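Local coordinates for protein sensor histidine kinase CitA (PDB 1P0Z) that senses citrate through its periplasmic domain, as the membrane-bound histidine kinase of a two-component system that switches on the citrate-fermentation genes, at residues V8-R11 / A12-Q15; M17-S20 / A21-E24; L63-N67 / P68-G72. All coordinates share one frame; numbering follows the deposited sequence. Where two conformers were deposited one is given.

How the contacts relate
Helix 6-20, the first of the periplasmic PAS-like (Cache) domain, carries the chain through contact 1 and on into contact 2. Contact 1 lies wholly within that helix, where it packs on strands 115-124 and 90-96, close to the terminal residues that hold the heptamolybdate. Contact 2 follows directly, where the chain turns into helix 23-30 and a sodium ion joins the helix end to strand 101-109. Much further along, contact 3 closes a short turn after edge strand 62-64. All three are local and come in series, so none nests or crosses another. Contacts 1 and 3 sit on opposite sides of the domain, their centres about 22 Å apart.

Contact 1 (V8-R11 / A12-Q15); sequences VGQR and ALIQ. With MO7 (bis(mu4-oxo)-bis(mu3-oxo)-octakis(mu2-oxo)-dodecaoxo-heptamolybdenum (VI)), chain M.
R11 and Q15, one helical turn apart, lay two flat groups over each other: the guanidinium and the amide are 15° from parallel, with Q15 NE2 over the centre of the guanidinium, 3.5 Å from R11 CZ. The arginine chain folds at chi2 and chi3 (-77° and -72°), bringing its head back over the glutamine. Q15 NE2 also donates to R11 O at 3.0 Å, coming from above the carbonyl plane, while Q15 N reaches the same oxygen from the opposite face at 3.1 Å. Both N-H groups grip R11 O, but only the NE2 bond, lying in the amide plane, fixes how the amide is rotated under the guanidinium. One water joins R11 NH2 to Q15 OE1, 3.0 Å from each; D49 takes R11 NH2 in a salt bridge, and S48 and Y123 bind the Q15 amide. A12 shares Y123 of strand 115-124 with R11 and Q15, while L13 packs on V91 of strand 90-96. V8 N donates to heptamolybdate O14 at 3.2 Å, and V8 CG2 leans on the cluster. The i to i+4 bonds, such as L13 N to G9 O at 2.9 Å, are those of a regular alpha-helix, the first of this periplasmic PAS-like domain.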
ATOM      1  N   VAL A   8      -7.225 -12.870   4.795  1.00 18.48           N
ATOM      2  CA  VAL A   8      -7.095 -11.412   4.831  1.00 17.39           C
ATOM      3  C   VAL A   8      -5.846 -10.968   4.060  1.00 17.79           C
ATOM      4  O   VAL A   8      -5.874  -9.988   3.326  1.00 18.11           O
ATOM      5  CB  VAL A   8      -7.012 -10.932   6.289  1.00 18.80           C
ATOM      6  CG1 VAL A   8      -6.690  -9.415   6.355  1.00 18.64           C
ATOM      7  CG2 VAL A   8      -8.402 -11.239   6.973  1.00 18.65           C
ATOM      8  N   GLY A   9      -4.727 -11.663   4.272  1.00 17.26           N
ATOM      9  CA  GLY A   9      -3.504 -11.280   3.578  1.00 17.19           C
ATOM     10  C   GLY A   9      -3.671 -11.396   2.062  1.00 18.53           C
ATOM     11  O   GLY A   9      -3.210 -10.513   1.339  1.00 18.29           O
ATOM     12  N   GLN A  10      -4.364 -12.436   1.594  1.00 18.30           N
ATOM     13  CA  GLN A  10      -4.560 -12.601   0.151  1.00 19.34           C
ATOM     14  C   GLN A  10      -5.421 -11.479  -0.405  1.00 18.16           C
ATOM     15  O   GLN A  10      -5.139 -10.993  -1.497  1.00 19.63           O
ATOM     16  CB  GLN A  10      -5.150 -13.987  -0.144  1.00 22.63           C
ATOM     17  CG  GLN A  10      -4.166 -15.127   0.139  1.00 24.40           C
ATOM     18  CD  GLN A  10      -2.844 -14.981  -0.640  1.00 29.93           C
ATOM     19  OE1 GLN A  10      -2.826 -15.060  -1.858  1.00 32.99           O
ATOM     20  NE2 GLN A  10      -1.748 -14.741   0.076  1.00 32.94           N
ATOM     21  N   ARG A  11      -6.452 -11.076   0.339  1.00 17.92           N
ATOM     22  CA  ARG A  11      -7.337  -9.972  -0.056  1.00 17.68           C
ATOM     23  C   ARG A  11      -6.523  -8.683  -0.139  1.00 18.05           C
ATOM     24  O   ARG A  11      -6.643  -7.885  -1.090  1.00 19.10           O
ATOM     25  CB  ARG A  11      -8.491  -9.792   0.967  1.00 20.35           C
ATOM     26  CG  ARG A  11      -9.781 -10.545   0.625  1.00 25.34           C
ATOM     27  CD  ARG A  11     -10.579  -9.800  -0.494  1.00 28.11           C
ATOM     28  NE  ARG A  11     -11.192  -8.563   0.015  1.00 29.03           N
ATOM     29  CZ  ARG A  11     -11.482  -7.495  -0.731  1.00 29.74           C
ATOM     30  NH1 ARG A  11     -11.212  -7.490  -2.048  1.00 27.93           N
ATOM     31  NH2 ARG A  11     -12.039  -6.417  -0.161  1.00 30.82           N
ATOM     32  N   ALA A  12      -5.658  -8.478   0.847  1.00 16.91           N
ATOM     33  CA  ALA A  12      -4.844  -7.255   0.850  1.00 16.92           C
ATOM     34  C   ALA A  12      -3.882  -7.249  -0.331  1.00 16.79           C
ATOM     35  O   ALA A  12      -3.692  -6.199  -0.992  1.00 18.07           O
ATOM     36  CB  ALA A  12      -4.041  -7.182   2.168  1.00 18.70           C
ATOM     37  N   LEU A  13      -3.269  -8.398  -0.583  1.00 16.29           N
ATOM     38  CA  LEU A  13      -2.288  -8.494  -1.657  1.00 18.21           C
ATOM     39  C   LEU A  13      -2.923  -8.275  -3.032  1.00 18.46           C
ATOM     40  O   LEU A  13      -2.377  -7.525  -3.861  1.00 16.98           O
ATOM     41  CB  LEU A  13      -1.557  -9.840  -1.587  1.00 18.93           C
ATOM     42  CG  LEU A  13      -0.532 -10.108  -2.696  1.00 21.12           C
ATOM     43  CD1 LEU A  13       0.521  -8.992  -2.729  1.00 22.51           C
ATOM     44  CD2 LEU A  13       0.072 -11.493  -2.444  1.00 22.45           C
ATOM     45  N   ILE A  14      -4.077  -8.899  -3.245  0.50 18.51           N
ATOM     46  CA  ILE A  14      -4.771  -8.761  -4.521  0.50 19.22           C
ATOM     47  C   ILE A  14      -5.094  -7.308  -4.766  0.50 18.67           C
ATOM     48  O   ILE A  14      -4.851  -6.798  -5.849  0.50 17.95           O
ATOM     49  CB  ILE A  14      -6.079  -9.607  -4.561  0.50 20.34           C
ATOM     50  CG1 ILE A  14      -5.720 -11.087  -4.720  0.50 21.02           C
ATOM     51  CG2 ILE A  14      -7.002  -9.130  -5.706  0.50 21.14           C
ATOM     52  CD1 ILE A  14      -4.981 -11.404  -6.023  0.50 22.56           C
ATOM     53  N   GLN A  15      -5.614  -6.635  -3.749  1.00 17.34           N
ATOM     54  CA  GLN A  15      -5.983  -5.223  -3.884  1.00 17.58           C
ATOM     55  C   GLN A  15      -4.747  -4.343  -4.126  1.00 18.24           C
ATOM     56  O   GLN A  15      -4.801  -3.401  -4.932  1.00 17.96           O
ATOM     57  CB  GLN A  15      -6.715  -4.737  -2.639  1.00 17.68           C
ATOM     58  CG  GLN A  15      -8.118  -5.333  -2.559  1.00 18.60           C
ATOM     59  CD  GLN A  15      -8.775  -4.988  -1.238  1.00 19.87           C
ATOM     60  OE1 GLN A  15      -9.529  -4.024  -1.157  1.00 21.44           O
ATOM     61  NE2 GLN A  15      -8.472  -5.753  -0.188  1.00 19.77           N
TER
HETATM   62 MO1  MO7 M1630     -10.113 -17.569  10.414  1.00 24.33          MO
HETATM   63  O1  MO7 M1630     -10.509 -18.443   9.112  1.00 22.86           O
HETATM   64  O2  MO7 M1630      -9.349 -16.314  11.917  1.00 25.44           O
HETATM   65  O3  MO7 M1630     -10.681 -15.833   9.835  1.00 23.92           O
HETATM   66  O4  MO7 M1630     -11.464 -17.913  11.552  1.00 26.19           O
HETATM   67  O5  MO7 M1630      -8.402 -16.891   9.125  1.00 21.91           O
HETATM   68 MO2  MO7 M1630     -10.775 -16.661  13.507  1.00 28.68          MO
HETATM   69  O6  MO7 M1630     -10.235 -15.738  14.746  1.00 25.91           O
HETATM   70  O7  MO7 M1630     -11.544 -15.283  12.484  1.00 23.13           O
HETATM   71  O8  MO7 M1630     -12.246 -17.390  14.143  1.00 29.25           O
HETATM   72 MO3  MO7 M1630     -10.103 -14.370  11.418  1.00 24.64          MO
HETATM   73  O9  MO7 M1630      -8.684 -14.229  10.046  1.00 21.95           O
HETATM   74  O10 MO7 M1630      -9.291 -13.526  12.678  1.00 23.36           O
HETATM   75  O11 MO7 M1630     -11.182 -13.177  10.803  1.00 24.16           O
HETATM   76 MO4  MO7 M1630      -9.150 -15.067   8.334  1.00 21.52          MO
HETATM   77  O12 MO7 M1630      -9.900 -16.407   7.172  1.00 21.58           O
HETATM   78  O13 MO7 M1630     -10.358 -13.879   7.861  1.00 19.98           O
HETATM   79  O14 MO7 M1630      -7.689 -14.603   7.444  1.00 19.81           O
HETATM   80 MO5  MO7 M1630      -8.821 -17.986   7.357  1.00 23.12          MO
HETATM   81  O15 MO7 M1630      -7.539 -17.566   6.269  1.00 22.72           O
HETATM   82  O16 MO7 M1630      -9.784 -19.071   6.419  1.00 23.61           O
HETATM   83  O17 MO7 M1630      -8.714 -18.665  11.097  1.00 25.01           O
HETATM   84  O18 MO7 M1630      -9.559 -18.098  13.738  1.00 27.01           O
HETATM   85  O19 MO7 M1630      -7.912 -19.245   8.479  1.00 22.99           O
HETATM   86 MO6  MO7 M1630      -7.880 -17.597  12.808  1.00 26.66          MO
HETATM   87 MO7  MO7 M1630      -6.914 -18.312   9.789  1.00 23.31          MO
HETATM   88  O20 MO7 M1630      -6.657 -17.213  11.326  1.00 25.03           O
HETATM   89  O21 MO7 M1630      -7.301 -16.515  13.878  1.00 26.23           O
HETATM   90  O22 MO7 M1630      -7.116 -19.106  13.278  1.00 26.46           O
HETATM   91  O23 MO7 M1630      -6.234 -19.802  10.474  1.00 25.31           O
HETATM   92  O24 MO7 M1630      -5.604 -17.702   8.812  1.00 22.23           O
HETATM   93  O   HOH W   1     -12.274  -4.384  -2.288  1.00 39.07           O

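Contact 2 (M17-S20 / A21-E24); sequences MQIS and AMPE. With NA (sodium ion), chain L.
I19 and M22 meet across the end of helix 6-20 through backbone and side chain together. Among the hydrogen bonds, M22 N to I19 O is the well-formed one, 3.1 Å long and nearly straight at 164°, though the donor stands well above the carbonyl plane. A21 N is held less well: it makes weak bonds to M17 O at 3.2 Å and to Q18 O at 3.4 Å. This shift from i+4 to i+3 bonding marks the last turn of the helix, after which M22 takes the N-cap position of helix 23-30, so the two helices are joined by a very short link. The apolar contact is loose: chi1 (-70°) puts M22 CG beside its own backbone N, 3.5 Å from Q18 O, with M22 SD 4.5 Å from I19 CG2; both residues also pack on M44 of helix 34-47. Metal coordination gathers on the other side. S20 OG binds the sodium ion at 2.4 Å, its chi1 of 66° setting the oxygen between the backbone N and the carbonyl carbon. Three waters share the ion, and S106 and P107 O complete the site, linking the helix end to strand 101-109. One of those waters donates to M17 O at 2.9 Å.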
ATOM      1  N   MET A  17      -1.955  -5.181  -5.568  1.00 17.42           N
ATOM      2  CA  MET A  17      -1.511  -5.436  -6.937  1.00 18.12           C
ATOM      3  C   MET A  17      -2.405  -4.675  -7.921  1.00 18.59           C
ATOM      4  O   MET A  17      -1.900  -4.027  -8.849  1.00 20.17           O
ATOM      5  CB  MET A  17      -1.502  -6.936  -7.211  1.00 18.67           C
ATOM      6  CG  MET A  17      -0.392  -7.609  -6.440  1.00 21.70           C
ATOM      7  SD  MET A  17      -0.352  -9.366  -6.694  1.00 27.37           S
ATOM      8  CE  MET A  17       0.106  -9.412  -8.414  1.00 29.28           C
ATOM      9  N   GLN A  18      -3.714  -4.741  -7.721  1.00 18.69           N
ATOM     10  CA  GLN A  18      -4.648  -4.072  -8.618  1.00 19.84           C
ATOM     11  C   GLN A  18      -4.459  -2.570  -8.605  1.00 18.93           C
ATOM     12  O   GLN A  18      -4.418  -1.929  -9.656  1.00 20.51           O
ATOM     13  CB  GLN A  18      -6.091  -4.399  -8.214  1.00 19.78           C
ATOM     14  CG  GLN A  18      -6.445  -5.808  -8.518  1.00 21.02           C
ATOM     15  CD  GLN A  18      -7.818  -6.174  -8.027  1.00 24.85           C
ATOM     16  OE1 GLN A  18      -8.166  -5.921  -6.871  1.00 25.35           O
ATOM     17  NE2 GLN A  18      -8.603  -6.788  -8.892  1.00 25.08           N
ATOM     18  N   ILE A  19      -4.339  -1.991  -7.414  1.00 16.81           N
ATOM     19  CA  ILE A  19      -4.212  -0.549  -7.325  1.00 18.31           C
ATOM     20  C   ILE A  19      -2.888  -0.100  -7.915  1.00 18.38           C
ATOM     21  O   ILE A  19      -2.830   0.897  -8.677  1.00 18.87           O
ATOM     22  CB  ILE A  19      -4.306  -0.085  -5.853  1.00 18.39           C
ATOM     23  CG1 ILE A  19      -5.707  -0.395  -5.323  1.00 19.06           C
ATOM     24  CG2 ILE A  19      -3.951   1.385  -5.734  1.00 18.86           C
ATOM     25  CD1 ILE A  19      -5.855  -0.121  -3.845  1.00 20.96           C
ATOM     26  N   SER A  20      -1.808  -0.831  -7.606  1.00 17.63           N
ATOM     27  CA  SER A  20      -0.493  -0.384  -8.083  1.00 18.90           C
ATOM     28  C   SER A  20      -0.346  -0.425  -9.601  1.00 20.37           C
ATOM     29  O   SER A  20       0.520   0.245 -10.150  1.00 20.30           O
ATOM     30  CB  SER A  20       0.646  -1.221  -7.446  1.00 18.39           C
ATOM     31  OG  SER A  20       0.589  -2.569  -7.872  1.00 17.86           O
ATOM     32  N   ALA A  21      -1.175  -1.221 -10.252  1.00 19.59           N
ATOM     33  CA  ALA A  21      -1.123  -1.373 -11.714  1.00 22.06           C
ATOM     34  C   ALA A  21      -2.020  -0.385 -12.450  1.00 23.20           C
ATOM     35  O   ALA A  21      -2.004  -0.362 -13.701  1.00 25.60           O
ATOM     36  CB  ALA A  21      -1.514  -2.803 -12.084  1.00 22.87           C
ATOM     37  N   MET A  22      -2.783   0.435 -11.731  1.00 23.25           N
ATOM     38  CA  MET A  22      -3.669   1.380 -12.409  1.00 23.78           C
ATOM     39  C   MET A  22      -2.878   2.429 -13.194  1.00 25.06           C
ATOM     40  O   MET A  22      -2.066   3.137 -12.627  1.00 24.04           O
ATOM     41  CB  MET A  22      -4.586   2.095 -11.406  1.00 24.73           C
ATOM     42  CG  MET A  22      -5.640   1.180 -10.795  1.00 26.27           C
ATOM     43  SD  MET A  22      -6.468   1.942  -9.410  1.00 30.34           S
ATOM     44  CE  MET A  22      -7.507   3.137 -10.223  1.00 31.64           C
ATOM     45  N   PRO A  23      -3.112   2.535 -14.516  1.00 24.91           N
ATOM     46  CA  PRO A  23      -2.386   3.525 -15.311  1.00 26.54           C
ATOM     47  C   PRO A  23      -2.525   4.938 -14.750  1.00 26.42           C
ATOM     48  O   PRO A  23      -1.562   5.694 -14.771  1.00 26.67           O
ATOM     49  CB  PRO A  23      -3.024   3.397 -16.708  1.00 25.89           C
ATOM     50  CG  PRO A  23      -3.375   1.938 -16.766  1.00 28.23           C
ATOM     51  CD  PRO A  23      -3.959   1.678 -15.363  1.00 26.52           C
ATOM     52  N   GLU A  24      -3.704   5.304 -14.261  1.00 26.33           N
ATOM     53  CA  GLU A  24      -3.869   6.648 -13.702  1.00 27.82           C
ATOM     54  C   GLU A  24      -3.004   6.888 -12.469  1.00 27.30           C
ATOM     55  O   GLU A  24      -2.511   8.021 -12.247  1.00 26.77           O
ATOM     56  CB  GLU A  24      -5.331   6.907 -13.358  1.00 29.60           C
ATOM     57  CG  GLU A  24      -6.208   7.041 -14.606  1.00 34.98           C
ATOM     58  CD  GLU A  24      -7.596   7.552 -14.291  1.00 37.69           C
ATOM     59  OE1 GLU A  24      -8.458   6.768 -13.849  1.00 40.46           O
ATOM     60  OE2 GLU A  24      -7.824   8.758 -14.481  1.00 40.40           O
TER
HETATM   61 NA    NA L1633       2.409  -3.910  -8.704  1.00 19.11          NA
HETATM   62  O   HOH W   2       0.625  -5.050  -9.775  1.00 20.21           O
HETATM   63  O   HOH W   3       3.861  -5.875  -9.279  1.00 22.98           O
HETATM   64  O   HOH W   4       3.074  -3.221 -10.994  1.00 24.93           O

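Contact 3 (L63-N67 / P68-G72); sequences LYHVN and PDEIG
E70 lies alongside H65, the two side chains pointing the same way, as part of the tightly packed side of the turn. E70 CG sits over one face of the H65 ring, 3.8 Å from the centroid and 15° off the normal, a CH-pi contact, while E70 CB approaches H65 CG at 3.6 Å. Chi1 (-55°), with CG beside the backbone N, sets that carbon over the ring, and a bend at chi2 turns the carboxylate. The ring is held at its edge too: N67 N donates in the ring plane to H65 ND1 at 3.0 Å, straight at 166°, implying that ND1 carries no proton. H65 NE2 is hydrogen-bonded to a bound citrate, and the residue is an experimentally established citrate ligand of this PAS-like domain, beside R62. The backbone turns through a short 3-10 segment, with E70 N bonded to N67 O at 3.0 Å from above the carbonyl plane. I71 covers the strand end, its CG1 3.6 Å from H65 N. Outward the contact loosens. P68 and D69 are exposed, and between N67 and E70 a water takes the place of direct contact, accepting from N67 ND2 and donating to E70 OE2, 2.7 Å from each.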
ATOM      1  N   LEU A  63       3.148   9.468  -0.485  1.00 21.29           N
ATOM      2  CA  LEU A  63       2.408  10.351  -1.365  1.00 22.44           C
ATOM      3  C   LEU A  63       0.933  10.355  -0.924  1.00 22.86           C
ATOM      4  O   LEU A  63       0.159  11.249  -1.293  1.00 23.33           O
ATOM      5  CB  LEU A  63       2.514   9.874  -2.818  1.00 22.73           C
ATOM      6  CG  LEU A  63       3.934   9.773  -3.365  1.00 24.41           C
ATOM      7  CD1 LEU A  63       3.907   9.187  -4.768  1.00 23.16           C
ATOM      8  CD2 LEU A  63       4.602  11.151  -3.352  1.00 26.16           C
ATOM      9  N   TYR A  64       0.552   9.334  -0.138  1.00 21.20           N
ATOM     10  CA  TYR A  64      -0.807   9.232   0.379  1.00 20.61           C
ATOM     11  C   TYR A  64      -0.819   8.385   1.634  1.00 20.37           C
ATOM     12  O   TYR A  64      -0.125   7.362   1.700  1.00 20.61           O
ATOM     13  CB  TYR A  64      -1.749   8.575  -0.666  1.00 21.68           C
ATOM     14  CG  TYR A  64      -3.185   8.394  -0.168  1.00 24.33           C
ATOM     15  CD1 TYR A  64      -3.548   7.278   0.597  1.00 24.83           C
ATOM     16  CD2 TYR A  64      -4.180   9.337  -0.477  1.00 25.08           C
ATOM     17  CE1 TYR A  64      -4.873   7.102   1.040  1.00 25.86           C
ATOM     18  CE2 TYR A  64      -5.504   9.176  -0.045  1.00 25.18           C
ATOM     19  CZ  TYR A  64      -5.846   8.059   0.704  1.00 27.38           C
ATOM     20  OH  TYR A  64      -7.161   7.883   1.044  1.00 26.96           O
ATOM     21  N   HIS A  65      -1.596   8.828   2.624  1.00 20.86           N
ATOM     22  CA  HIS A  65      -1.790   8.082   3.859  1.00 20.36           C
ATOM     23  C   HIS A  65      -3.154   8.534   4.388  1.00 22.17           C
ATOM     24  O   HIS A  65      -3.625   9.649   4.068  1.00 21.68           O
ATOM     25  CB  HIS A  65      -0.674   8.397   4.869  1.00 19.70           C
ATOM     26  CG  HIS A  65      -0.631   7.462   6.040  1.00 19.75           C
ATOM     27  ND1 HIS A  65      -1.456   7.597   7.145  1.00 20.64           N
ATOM     28  CD2 HIS A  65       0.165   6.397   6.292  1.00 20.28           C
ATOM     29  CE1 HIS A  65      -1.161   6.657   8.027  1.00 21.49           C
ATOM     30  NE2 HIS A  65      -0.181   5.916   7.537  1.00 20.04           N
ATOM     31  N   VAL A  66      -3.799   7.693   5.176  1.00 21.40           N
ATOM     32  CA  VAL A  66      -5.113   8.062   5.712  1.00 24.02           C
ATOM     33  C   VAL A  66      -4.989   9.230   6.680  1.00 25.47           C
ATOM     34  O   VAL A  66      -5.960   9.969   6.859  1.00 26.13           O
ATOM     35  CB  VAL A  66      -5.806   6.862   6.397  1.00 24.63           C
ATOM     36  CG1 VAL A  66      -6.102   5.797   5.336  1.00 25.39           C
ATOM     37  CG2 VAL A  66      -4.917   6.291   7.499  1.00 24.80           C
ATOM     38  N   ASN A  67      -3.813   9.388   7.282  1.00 24.44           N
ATOM     39  CA  ASN A  67      -3.539  10.495   8.209  1.00 25.40           C
ATOM     40  C   ASN A  67      -2.676  11.492   7.457  1.00 25.77           C
ATOM     41  O   ASN A  67      -1.523  11.238   7.085  1.00 24.73           O
ATOM     42  CB  ASN A  67      -2.926   9.929   9.475  1.00 26.64           C
ATOM     43  CG  ASN A  67      -3.878   8.957  10.146  1.00 27.10           C
ATOM     44  OD1 ASN A  67      -5.091   9.128  10.085  1.00 28.99           O
ATOM     45  ND2 ASN A  67      -3.342   7.953  10.788  1.00 29.75           N
ATOM     46  N   PRO A  68      -3.258  12.678   7.202  1.00 26.74           N
ATOM     47  CA  PRO A  68      -2.595  13.748   6.455  1.00 27.54           C
ATOM     48  C   PRO A  68      -1.181  14.125   6.793  1.00 27.17           C
ATOM     49  O   PRO A  68      -0.380  14.418   5.880  1.00 27.17           O
ATOM     50  CB  PRO A  68      -3.578  14.931   6.562  1.00 28.53           C
ATOM     51  CG  PRO A  68      -4.356  14.627   7.785  1.00 28.70           C
ATOM     52  CD  PRO A  68      -4.552  13.126   7.744  1.00 27.82           C
ATOM     53  N   ASP A  69      -0.843  14.111   8.075  1.00 27.62           N
ATOM     54  CA  ASP A  69       0.511  14.506   8.450  1.00 28.92           C
ATOM     55  C   ASP A  69       1.600  13.540   8.010  1.00 28.12           C
ATOM     56  O   ASP A  69       2.771  13.920   7.927  1.00 29.40           O
ATOM     57  CB  ASP A  69       0.606  14.745   9.964  1.00 30.97           C
ATOM     58  CG  ASP A  69      -0.281  15.904  10.432  1.00 33.98           C
ATOM     59  OD1 ASP A  69      -0.562  16.809   9.617  1.00 35.96           O
ATOM     60  OD2 ASP A  69      -0.691  15.915  11.615  1.00 35.52           O
ATOM     61  N   GLU A  70       1.223  12.292   7.732  1.00 25.63           N
ATOM     62  CA  GLU A  70       2.184  11.285   7.306  1.00 24.91           C
ATOM     63  C   GLU A  70       2.606  11.482   5.861  1.00 23.25           C
ATOM     64  O   GLU A  70       3.612  10.940   5.426  1.00 22.94           O
ATOM     65  CB  GLU A  70       1.585   9.888   7.455  1.00 26.66           C
ATOM     66  CG  GLU A  70       1.079   9.588   8.839  1.00 30.90           C
ATOM     67  CD  GLU A  70       2.190   9.323   9.831  1.00 34.33           C
ATOM     68  OE1 GLU A  70       3.287   9.897   9.692  1.00 35.13           O
ATOM     69  OE2 GLU A  70       1.950   8.533  10.774  1.00 36.45           O
ATOM     70  N   ILE A  71       1.836  12.243   5.109  1.00 23.93           N
ATOM     71  CA  ILE A  71       2.203  12.479   3.724  1.00 24.99           C
ATOM     72  C   ILE A  71       3.457  13.358   3.705  1.00 25.95           C
ATOM     73  O   ILE A  71       3.525  14.377   4.410  1.00 28.00           O
ATOM     74  CB  ILE A  71       1.036  13.121   2.960  1.00 23.96           C
ATOM     75  CG1 ILE A  71      -0.127  12.108   2.946  1.00 25.70           C
ATOM     76  CG2 ILE A  71       1.457  13.469   1.544  1.00 25.87           C
ATOM     77  CD1 ILE A  71      -1.423  12.633   2.426  1.00 24.87           C
ATOM     78  N   GLY A  72       4.461  12.938   2.948  1.00 25.83           N
ATOM     79  CA  GLY A  72       5.702  13.689   2.899  1.00 26.35           C
ATOM     80  C   GLY A  72       6.746  13.112   3.840  1.00 27.24           C
ATOM     81  O   GLY A  72       7.917  13.504   3.781  1.00 27.91           O
TER
HETATM   82  O   HOH W   5      -0.644   7.840  11.209  1.00 30.76           O